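Local structure of potential RNA-dependent RNA polymerase (Human picobirnavirus, 5I62) at residues A[35-40]-A[445-450]; A[50-55]-A[418-423]; A[56-61]-A[456-461]. The protein catalyses template-directed RNA synthesis from ribonucleoside triphosphates, probably serving both transcription and genome replication in a small double-stranded RNA virus. All coordinates share one frame; numbering follows the deposited sequence.

Contact 1: A[35-40]-A[445-450]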
loop_
_atom_site.group_PDB
_atom_site.type_symbol
_atom_site.label_atom_id
_atom_site.label_comp_id
_atom_site.label_asym_id
_atom_site.label_seq_id
_atom_site.Cartn_x
_atom_site.Cartn_y
_atom_site.Cartn_z
ATOM N N ARG A 35 15.482 -3.706 -17.139
ATOM C CA ARG A 35 16.680 -3.535 -16.337
ATOM C C ARG A 35 17.118 -2.077 -16.444
ATOM O O ARG A 35 17.101 -1.501 -17.537
ATOM C CB ARG A 35 17.747 -4.497 -16.851
ATOM C CG ARG A 35 19.067 -4.477 -16.182
ATOM C CD ARG A 35 19.179 -5.361 -14.939
ATOM N NE ARG A 35 20.605 -5.405 -14.659
ATOM C CZ ARG A 35 21.293 -4.394 -14.131
ATOM N NH1 ARG A 35 20.669 -3.279 -13.736
ATOM N NH2 ARG A 35 22.606 -4.512 -13.974
ATOM N N THR A 36 17.452 -1.462 -15.309
ATOM C CA THR A 36 17.918 -0.075 -15.286
ATOM C C THR A 36 19.382 -0.033 -15.731
ATOM O O THR A 36 20.031 -1.066 -15.898
ATOM C CB THR A 36 17.763 0.521 -13.882
ATOM O OG1 THR A 36 18.720 -0.094 -13.015
ATOM C CG2 THR A 36 16.344 0.334 -13.316
ATOM N N PRO A 37 19.956 1.163 -15.921
ATOM C CA PRO A 37 21.400 1.249 -16.213
ATOM C C PRO A 37 22.303 0.960 -15.021
ATOM O O PRO A 37 23.527 0.980 -15.172
ATOM C CB PRO A 37 21.586 2.703 -16.686
ATOM C CG PRO A 37 20.218 3.264 -16.876
ATOM C CD PRO A 37 19.296 2.479 -16.011
ATOM N N PHE A 38 21.743 0.693 -13.847
ATOM C CA PHE A 38 22.535 0.425 -12.652
ATOM C C PHE A 38 23.445 -0.783 -12.865
ATOM O O PHE A 38 22.968 -1.878 -13.167
ATOM C CB PHE A 38 21.580 0.193 -11.480
ATOM C CG PHE A 38 22.249 0.024 -10.148
ATOM C CD1 PHE A 38 22.961 1.067 -9.570
ATOM C CD2 PHE A 38 22.105 -1.160 -9.437
ATOM C CE1 PHE A 38 23.562 0.911 -8.321
ATOM C CE2 PHE A 38 22.696 -1.321 -8.193
ATOM C CZ PHE A 38 23.423 -0.275 -7.632
ATOM N N TYR A 39 24.753 -0.583 -12.694
ATOM C CA TYR A 39 25.750 -1.629 -12.940
ATOM C C TYR A 39 25.524 -2.311 -14.293
ATOM O O TYR A 39 25.555 -3.536 -14.422
ATOM C CB TYR A 39 25.781 -2.652 -11.803
ATOM C CG TYR A 39 26.659 -2.216 -10.653
ATOM C CD1 TYR A 39 28.030 -2.114 -10.820
ATOM C CD2 TYR A 39 26.124 -1.933 -9.400
ATOM C CE1 TYR A 39 28.849 -1.721 -9.787
ATOM C CE2 TYR A 39 26.936 -1.538 -8.350
ATOM C CZ TYR A 39 28.299 -1.430 -8.554
ATOM O OH TYR A 39 29.130 -1.038 -7.530
ATOM N N LYS A 40 25.292 -1.492 -15.313
ATOM C CA LYS A 40 25.135 -2.010 -16.663
ATOM C C LYS A 40 26.313 -2.903 -17.028
ATOM O O LYS A 40 27.463 -2.602 -16.703
ATOM C CB LYS A 40 25.008 -0.857 -17.650
ATOM C CG LYS A 40 24.718 -1.290 -19.071
ATOM C CD LYS A 40 24.670 -0.068 -19.965
ATOM C CE LYS A 40 24.412 -0.428 -21.419
ATOM N NZ LYS A 40 24.471 0.811 -22.246
ATOM N N LEU A 445 16.522 10.312 -9.416
ATOM C CA LEU A 445 15.557 10.549 -8.349
ATOM C C LEU A 445 14.985 9.232 -7.835
ATOM O O LEU A 445 14.797 9.063 -6.629
ATOM C CB LEU A 445 14.440 11.468 -8.836
ATOM C CG LEU A 445 14.886 12.919 -9.068
ATOM C CD1 LEU A 445 13.807 13.684 -9.765
ATOM C CD2 LEU A 445 15.217 13.582 -7.733
ATOM N N ARG A 446 14.700 8.289 -8.742
ATOM C CA ARG A 446 14.214 6.984 -8.305
ATOM C C ARG A 446 15.264 6.261 -7.466
ATOM O O ARG A 446 14.944 5.729 -6.396
ATOM C CB ARG A 446 13.796 6.135 -9.507
ATOM C CG ARG A 446 13.252 4.739 -9.143
ATOM C CD ARG A 446 12.853 3.951 -10.406
ATOM N NE ARG A 446 12.471 2.578 -10.069
ATOM C CZ ARG A 446 13.323 1.562 -9.982
ATOM N NH1 ARG A 446 14.616 1.751 -10.222
ATOM N NH2 ARG A 446 12.884 0.359 -9.636
ATOM N N TYR A 447 16.525 6.250 -7.926
ATOM C CA TYR A 447 17.610 5.647 -7.145
ATOM C C TYR A 447 17.638 6.191 -5.722
ATOM O O TYR A 447 17.780 5.431 -4.754
ATOM C CB TYR A 447 18.966 5.916 -7.785
ATOM C CG TYR A 447 19.301 5.201 -9.068
ATOM C CD1 TYR A 447 18.619 4.056 -9.473
ATOM C CD2 TYR A 447 20.330 5.682 -9.879
ATOM C CE1 TYR A 447 18.962 3.410 -10.649
ATOM C CE2 TYR A 447 20.678 5.052 -11.042
ATOM C CZ TYR A 447 19.991 3.922 -11.435
ATOM O OH TYR A 447 20.351 3.307 -12.612
ATOM N N LEU A 448 17.566 7.521 -5.581
ATOM C CA LEU A 448 17.673 8.131 -4.255
ATOM C C LEU A 448 16.508 7.723 -3.367
ATOM O O LEU A 448 16.688 7.455 -2.176
ATOM C CB LEU A 448 17.730 9.654 -4.369
ATOM C CG LEU A 448 18.916 10.209 -5.163
ATOM C CD1 LEU A 448 18.838 11.734 -5.250
ATOM C CD2 LEU A 448 20.219 9.773 -4.534
ATOM N N SER A 449 15.298 7.698 -3.924
ATOM C CA SER A 449 14.144 7.308 -3.126
ATOM C C SER A 449 14.265 5.870 -2.636
ATOM O O SER A 449 13.805 5.550 -1.534
ATOM C CB SER A 449 12.865 7.521 -3.923
ATOM O OG SER A 449 12.778 6.584 -4.982
ATOM N N ILE A 450 14.885 4.990 -3.429
ATOM C CA ILE A 450 15.107 3.619 -2.975
ATOM C C ILE A 450 16.166 3.593 -1.886
ATOM O O ILE A 450 15.967 3.006 -0.817
ATOM C CB ILE A 450 15.504 2.708 -4.153
ATOM C CG1 ILE A 450 14.337 2.547 -5.134
ATOM C CG2 ILE A 450 15.984 1.347 -3.636
ATOM C CD1 ILE A 450 14.763 2.032 -6.515
#

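Contact 2: A[50-55]-A[418-423]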
loop_
_atom_site.group_PDB
_atom_site.type_symbol
_atom_site.label_atom_id
_atom_site.label_comp_id
_atom_site.label_asym_id
_atom_site.label_seq_id
_atom_site.Cartn_x
_atom_site.Cartn_y
_atom_site.Cartn_z
ATOM N N GLU A 50 28.258 -9.444 -5.092
ATOM C CA GLU A 50 29.341 -8.548 -4.702
ATOM C C GLU A 50 29.008 -7.808 -3.411
ATOM O O GLU A 50 29.845 -7.708 -2.500
ATOM C CB GLU A 50 29.633 -7.564 -5.838
ATOM C CG GLU A 50 30.920 -6.799 -5.634
ATOM C CD GLU A 50 32.144 -7.706 -5.756
ATOM O OE1 GLU A 50 33.249 -7.281 -5.355
ATOM O OE2 GLU A 50 31.999 -8.845 -6.258
ATOM N N TRP A 51 27.787 -7.284 -3.309
ATOM C CA TRP A 51 27.399 -6.611 -2.074
ATOM C C TRP A 51 27.338 -7.597 -0.910
ATOM O O TRP A 51 27.674 -7.246 0.227
ATOM C CB TRP A 51 26.057 -5.897 -2.234
ATOM C CG TRP A 51 25.547 -5.396 -0.910
ATOM C CD1 TRP A 51 24.412 -5.795 -0.256
ATOM C CD2 TRP A 51 26.184 -4.443 -0.059
ATOM N NE1 TRP A 51 24.302 -5.136 0.951
ATOM C CE2 TRP A 51 25.377 -4.302 1.096
ATOM C CE3 TRP A 51 27.358 -3.690 -0.159
ATOM C CZ2 TRP A 51 25.705 -3.436 2.135
ATOM C CZ3 TRP A 51 27.690 -2.837 0.878
ATOM C CH2 TRP A 51 26.862 -2.715 2.013
ATOM N N TYR A 52 26.929 -8.842 -1.183
ATOM C CA TYR A 52 26.793 -9.837 -0.121
ATOM C C TYR A 52 28.119 -10.093 0.580
ATOM O O TYR A 52 28.151 -10.357 1.789
ATOM C CB TYR A 52 26.243 -11.142 -0.684
ATOM C CG TYR A 52 25.582 -12.011 0.364
ATOM C CD1 TYR A 52 26.335 -12.703 1.305
ATOM C CD2 TYR A 52 24.198 -12.088 0.444
ATOM C CE1 TYR A 52 25.726 -13.478 2.286
ATOM C CE2 TYR A 52 23.576 -12.865 1.405
ATOM C CZ TYR A 52 24.345 -13.558 2.323
ATOM O OH TYR A 52 23.727 -14.329 3.280
ATOM N N LYS A 53 29.229 -10.026 -0.165
ATOM C CA LYS A 53 30.540 -10.223 0.447
ATOM C C LYS A 53 30.780 -9.271 1.607
ATOM O O LYS A 53 31.492 -9.620 2.551
ATOM C CB LYS A 53 31.653 -10.044 -0.581
ATOM C CG LYS A 53 31.691 -11.074 -1.676
ATOM C CD LYS A 53 32.857 -10.761 -2.609
ATOM C CE LYS A 53 32.778 -11.556 -3.884
ATOM N NZ LYS A 53 33.855 -11.150 -4.827
ATOM N N LYS A 54 30.216 -8.065 1.546
ATOM C CA LYS A 54 30.368 -7.087 2.614
ATOM C C LYS A 54 29.194 -7.096 3.602
ATOM O O LYS A 54 29.399 -6.874 4.803
ATOM C CB LYS A 54 30.511 -5.672 2.052
ATOM C CG LYS A 54 30.646 -5.416 0.656
ATOM C CD LYS A 54 31.002 -3.962 0.378
ATOM C CE LYS A 54 30.877 -3.850 -1.102
ATOM N NZ LYS A 54 31.197 -2.522 -1.408
ATOM N N LEU A 55 27.970 -7.355 3.120
ATOM C CA LEU A 55 26.816 -7.465 4.013
ATOM C C LEU A 55 27.071 -8.494 5.101
ATOM O O LEU A 55 26.793 -8.253 6.282
ATOM C CB LEU A 55 25.571 -7.850 3.221
ATOM C CG LEU A 55 24.271 -7.888 4.034
ATOM C CD1 LEU A 55 24.019 -6.530 4.651
ATOM C CD2 LEU A 55 23.089 -8.324 3.179
ATOM N N SER A 418 16.046 -3.640 4.027
ATOM C CA SER A 418 16.978 -4.598 3.446
ATOM C C SER A 418 17.796 -3.951 2.332
ATOM O O SER A 418 17.228 -3.452 1.357
ATOM C CB SER A 418 16.219 -5.797 2.892
ATOM O OG SER A 418 17.071 -6.595 2.095
ATOM N N THR A 419 19.126 -3.986 2.456
ATOM C CA THR A 419 19.958 -3.550 1.336
ATOM C C THR A 419 19.787 -4.469 0.134
ATOM O O THR A 419 19.909 -4.026 -1.017
ATOM C CB THR A 419 21.433 -3.487 1.735
ATOM O OG1 THR A 419 21.870 -4.774 2.215
ATOM C CG2 THR A 419 21.650 -2.430 2.810
ATOM N N MET A 420 19.524 -5.757 0.373
ATOM C CA MET A 420 19.327 -6.674 -0.749
ATOM C C MET A 420 18.071 -6.309 -1.528
ATOM O O MET A 420 18.080 -6.263 -2.766
ATOM C CB MET A 420 19.268 -8.131 -0.278
ATOM C CG MET A 420 20.594 -8.676 0.285
ATOM S SD MET A 420 21.968 -8.643 -0.903
ATOM C CE MET A 420 21.255 -9.465 -2.289
ATOM N N ARG A 421 16.980 -6.038 -0.818
ATOM C CA ARG A 421 15.772 -5.565 -1.488
ATOM C C ARG A 421 16.031 -4.261 -2.229
ATOM O O ARG A 421 15.562 -4.079 -3.365
ATOM C CB ARG A 421 14.637 -5.392 -0.487
ATOM C CG ARG A 421 13.306 -4.991 -1.132
ATOM C CD ARG A 421 12.192 -5.165 -0.121
ATOM N NE ARG A 421 10.844 -4.944 -0.637
ATOM C CZ ARG A 421 10.127 -5.843 -1.309
ATOM N NH1 ARG A 421 10.636 -7.041 -1.607
ATOM N NH2 ARG A 421 8.894 -5.538 -1.696
ATOM N N ALA A 422 16.782 -3.346 -1.606
ATOM C CA ALA A 422 17.119 -2.087 -2.265
ATOM C C ALA A 422 17.862 -2.336 -3.572
ATOM O O ALA A 422 17.538 -1.740 -4.605
ATOM C CB ALA A 422 17.946 -1.202 -1.330
ATOM N N LEU A 423 18.867 -3.220 -3.544
ATOM C CA LEU A 423 19.654 -3.494 -4.748
ATOM C C LEU A 423 18.784 -4.026 -5.878
ATOM O O LEU A 423 18.955 -3.636 -7.038
ATOM C CB LEU A 423 20.767 -4.484 -4.443
ATOM C CG LEU A 423 21.980 -3.933 -3.721
ATOM C CD1 LEU A 423 22.948 -5.070 -3.439
ATOM C CD2 LEU A 423 22.638 -2.872 -4.614
#

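Contact 3: A[56-61]-A[456-461]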
loop_
_atom_site.group_PDB
_atom_site.type_symbol
_atom_site.label_atom_id
_atom_site.label_comp_id
_atom_site.label_asym_id
_atom_site.label_seq_id
_atom_site.Cartn_x
_atom_site.Cartn_y
_atom_site.Cartn_z
ATOM N N VAL A 56 27.651 -9.629 4.711
ATOM C CA VAL A 56 27.804 -10.791 5.567
ATOM C C VAL A 56 28.579 -10.462 6.838
ATOM O O VAL A 56 28.476 -11.187 7.831
ATOM C CB VAL A 56 28.471 -11.909 4.749
ATOM C CG1 VAL A 56 29.987 -11.735 4.735
ATOM C CG2 VAL A 56 28.060 -13.274 5.252
ATOM N N SER A 57 29.326 -9.355 6.839
ATOM C CA SER A 57 30.071 -8.911 8.007
ATOM C C SER A 57 29.187 -8.604 9.218
ATOM O O SER A 57 29.700 -8.542 10.342
ATOM C CB SER A 57 30.900 -7.685 7.627
ATOM O OG SER A 57 30.081 -6.535 7.489
ATOM N N ILE A 58 27.883 -8.388 9.027
ATOM C CA ILE A 58 27.013 -8.113 10.174
ATOM C C ILE A 58 26.452 -9.371 10.820
ATOM O O ILE A 58 25.770 -9.265 11.846
ATOM C CB ILE A 58 25.802 -7.231 9.806
ATOM C CG1 ILE A 58 24.890 -7.998 8.850
ATOM C CG2 ILE A 58 26.248 -5.920 9.205
ATOM C CD1 ILE A 58 23.592 -7.320 8.490
ATOM N N ASP A 59 26.702 -10.552 10.240
ATOM C CA ASP A 59 26.051 -11.765 10.725
ATOM C C ASP A 59 26.419 -12.074 12.165
ATOM O O ASP A 59 25.624 -12.686 12.894
ATOM C CB ASP A 59 26.408 -12.972 9.861
ATOM C CG ASP A 59 25.496 -14.157 10.128
ATOM O OD1 ASP A 59 24.296 -13.926 10.373
ATOM O OD2 ASP A 59 25.970 -15.316 10.129
ATOM N N THR A 60 27.624 -11.698 12.586
ATOM C CA THR A 60 28.027 -12.045 13.940
ATOM C C THR A 60 27.274 -11.215 14.973
ATOM O O THR A 60 26.741 -11.762 15.939
ATOM C CB THR A 60 29.538 -11.903 14.094
ATOM O OG1 THR A 60 30.165 -12.966 13.374
ATOM C CG2 THR A 60 29.927 -12.006 15.560
ATOM N N GLN A 61 27.166 -9.907 14.767
ATOM C CA GLN A 61 26.510 -9.118 15.796
ATOM C C GLN A 61 24.991 -9.063 15.596
ATOM O O GLN A 61 24.234 -8.942 16.567
ATOM C CB GLN A 61 27.115 -7.725 15.825
ATOM C CG GLN A 61 26.381 -6.796 16.769
ATOM C CD GLN A 61 26.999 -5.437 16.773
ATOM O OE1 GLN A 61 26.853 -4.673 17.736
ATOM N NE2 GLN A 61 27.690 -5.106 15.697
ATOM N N TYR A 456 19.047 3.681 8.120
ATOM C CA TYR A 456 19.450 3.220 9.446
ATOM C C TYR A 456 20.185 1.895 9.417
ATOM O O TYR A 456 20.438 1.316 10.479
ATOM C CB TYR A 456 18.248 3.107 10.375
ATOM C CG TYR A 456 17.588 4.420 10.658
ATOM C CD1 TYR A 456 18.274 5.431 11.322
ATOM C CD2 TYR A 456 16.275 4.646 10.288
ATOM C CE1 TYR A 456 17.677 6.636 11.592
ATOM C CE2 TYR A 456 15.664 5.843 10.564
ATOM C CZ TYR A 456 16.366 6.832 11.217
ATOM O OH TYR A 456 15.761 8.033 11.489
ATOM N N HIS A 457 20.501 1.387 8.234
ATOM C CA HIS A 457 21.201 0.123 8.129
ATOM C C HIS A 457 22.606 0.284 8.695
ATOM O O HIS A 457 23.242 1.322 8.489
ATOM C CB HIS A 457 21.253 -0.304 6.661
ATOM C CG HIS A 457 21.594 -1.743 6.426
ATOM N ND1 HIS A 457 22.876 -2.235 6.534
ATOM C CD2 HIS A 457 20.823 -2.788 6.042
ATOM C CE1 HIS A 457 22.877 -3.523 6.242
ATOM N NE2 HIS A 457 21.643 -3.883 5.939
ATOM N N PRO A 458 23.121 -0.713 9.406
ATOM C CA PRO A 458 24.487 -0.596 9.944
ATOM C C PRO A 458 25.543 -0.347 8.875
ATOM O O PRO A 458 26.568 0.277 9.168
ATOM C CB PRO A 458 24.704 -1.941 10.654
ATOM C CG PRO A 458 23.709 -2.878 10.037
ATOM C CD PRO A 458 22.501 -2.012 9.723
ATOM N N LEU A 459 25.310 -0.798 7.638
ATOM C CA LEU A 459 26.285 -0.689 6.556
ATOM C C LEU A 459 25.870 0.330 5.501
ATOM O O LEU A 459 26.249 0.213 4.334
ATOM C CB LEU A 459 26.509 -2.046 5.900
ATOM C CG LEU A 459 27.138 -3.127 6.775
ATOM C CD1 LEU A 459 27.283 -4.399 5.962
ATOM C CD2 LEU A 459 28.480 -2.668 7.315
ATOM N N LYS A 460 25.096 1.341 5.893
ATOM C CA LYS A 460 24.530 2.242 4.899
ATOM C C LYS A 460 25.617 3.015 4.159
ATOM O O LYS A 460 25.464 3.321 2.973
ATOM C CB LYS A 460 23.549 3.194 5.553
ATOM C CG LYS A 460 24.176 4.039 6.626
ATOM C CD LYS A 460 23.132 4.888 7.292
ATOM C CE LYS A 460 23.724 5.657 8.459
ATOM N NZ LYS A 460 22.986 6.923 8.671
ATOM N N GLU A 461 26.719 3.350 4.841
ATOM C CA GLU A 461 27.766 4.125 4.177
ATOM C C GLU A 461 28.499 3.282 3.148
ATOM O O GLU A 461 28.803 3.762 2.047
ATOM C CB GLU A 461 28.761 4.689 5.196
ATOM C CG GLU A 461 28.152 5.612 6.227
ATOM C CD GLU A 461 27.666 6.939 5.636
ATOM O OE1 GLU A 461 27.903 7.213 4.432
ATOM O OE2 GLU A 461 27.022 7.711 6.383
#

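Contact 1: A[35-40]-A[445-450]
An ST turn in the loop between strand 34-35 and helix 44-55 receives the tip of Tyr-447, a tyrosine on helix 441-451. In that turn Thr-36 OG1 accepts from the backbone N of Phe-38 at 3.2 Å, and it also bonds to Leu-426 O. The phenol oxygen of Tyr-447 comes to rest among the residues of the turn: its OH is 3.5 Å from Phe-38 CB and 3.7 Å from Pro-37 CD, while Thr-36 OG1 sits at the ring edge, near its plane. The OH also comes within 3.2 Å of Phe-38 N, but at a poor angle for a bond, since that N-H is turned to Thr-36 OG1. The rings of Phe-38 and Tyr-447 meet obliquely, planes at 58°. Alongside, the Thr-36 methyl CG2 lies 3.8 Å from Arg-446 NH1. Arg-446 reaches there with CG anti to the backbone N (chi1 -179°) and an extended chain, and its NH2 bonds to Arg-425 O and Met-428 O. Behind the turn, both terminal nitrogens of Arg-35 grip Phe-38 O end-on. Thr-36 OG1 and Arg-446 NH2 thus turn to residues 425-428, and what passes directly between loop and helix is mainly van der Waals contact.

Contact 2: A[50-55]-A[418-423]
The Trp-51 indole meets helix 419-427 largely at its edge. Met-420 SD lies in the ring plane, 3.8 Å from Trp-51 CD1, a Met-aromatic contact in which the sulfur approaches the rim of the five-membered ring. Next along the rim, Trp-51 NE1 donates to Thr-419 OG1 at 2.8 Å; the N-H...O angle is 149°, and the oxygen stands 20° out of the indole plane. Leu-423 CD1 comes in obliquely, 3.4 Å from Trp-51 CB. The Tyr-52 ring has Met-420 SD at 4.3 Å from its CD2, again at a slant, and its hydroxyl bonds to Asp-70. With chi2 and chi3 both bent, the Met-420 chain folds so that its sulfur comes near both aromatic side chains. Leu-55 fills in beside them, its CD2 3.8 Å from Met-420 CG and its CD1 3.7 Å from Thr-419 OG1. That buried hydroxyl oxygen has two partners, the indole N-H and the carboxylate of Glu-69. At the helix start Ser-418 is the N-cap, its OG accepting from Arg-421 N at 3.0 Å. This is near-antiparallel helix packing, the short segments lying at 165° with axes 11.1 Å apart. Helix 63-73 borders the pair through Leu-72 and Arg-73 as well as Glu-69, and helix 460-469 adds Phe-463, whose ring meets Trp-51 edge-to-face.

Contact 3: A[56-61]-A[456-461]
Ile-58 and Leu-459 point at each other and cross at a slant, the branch methyl CG2 of Ile-58 resting 3.7 Å from Leu-459 CD1 and 3.8 Å from Leu-459 CG. The same methyl reaches the proline ring, 4.0 Å from Pro-458 CG, so it bears on two consecutive residues of the opposing turn. With CG1 between the backbone N and the carbonyl carbon (chi1 66°), CG2 is left anti to that carbon, while Ile-58 CD1 ends 4.5 Å from His-457 CE1, oblique to the imidazole. Ser-57 flanks the leucine with OG 3.8 Å from Leu-459 CD1, a van der Waals approach to a methyl; the hydroxyl itself bonds to Lys-54 O. Across from it, residues 457-460 form a type I beta turn. His-457 ND1 accepts from Leu-459 N, near the ring plane, at 3.0 Å, and NE2 bonds to Glu-69, which should fix the ring's rotation. Leu-459 takes the N-cap position of helix 460-469. The contact thus joins the link between helices 44-55 and 63-73 to the turn leading into helix 460-469, probably in the polymerase thumb, with Leu-65 and Met-66 of helix 63-73 packing on Ile-58, and Trp-51 and Leu-55 of helix 44-55 on Leu-459.

How the contacts relate
The first halves of the contacts follow one another along residues 35-61, while the partners come from residues 418-461, in the order 418-423, 445-450, 456-461. Contact 2 is therefore nested inside the loop closed by contact 1, and contact 3 crosses both. Centres of contacts 1 and 2 lie about 14 Å apart, linked by Phe-38 against Leu-423 and Ile-450 against Ala-422; those of contacts 2 and 3 are about 10 Å apart, with His-457 touching Thr-419 and Leu-55. Contacts 1 and 3, about 22 Å apart between centres, do not touch. Together they fasten an N-terminal loop-helix-loop onto helices 419-427, 441-451 and 460-469, which are probably part of the polymerase thumb.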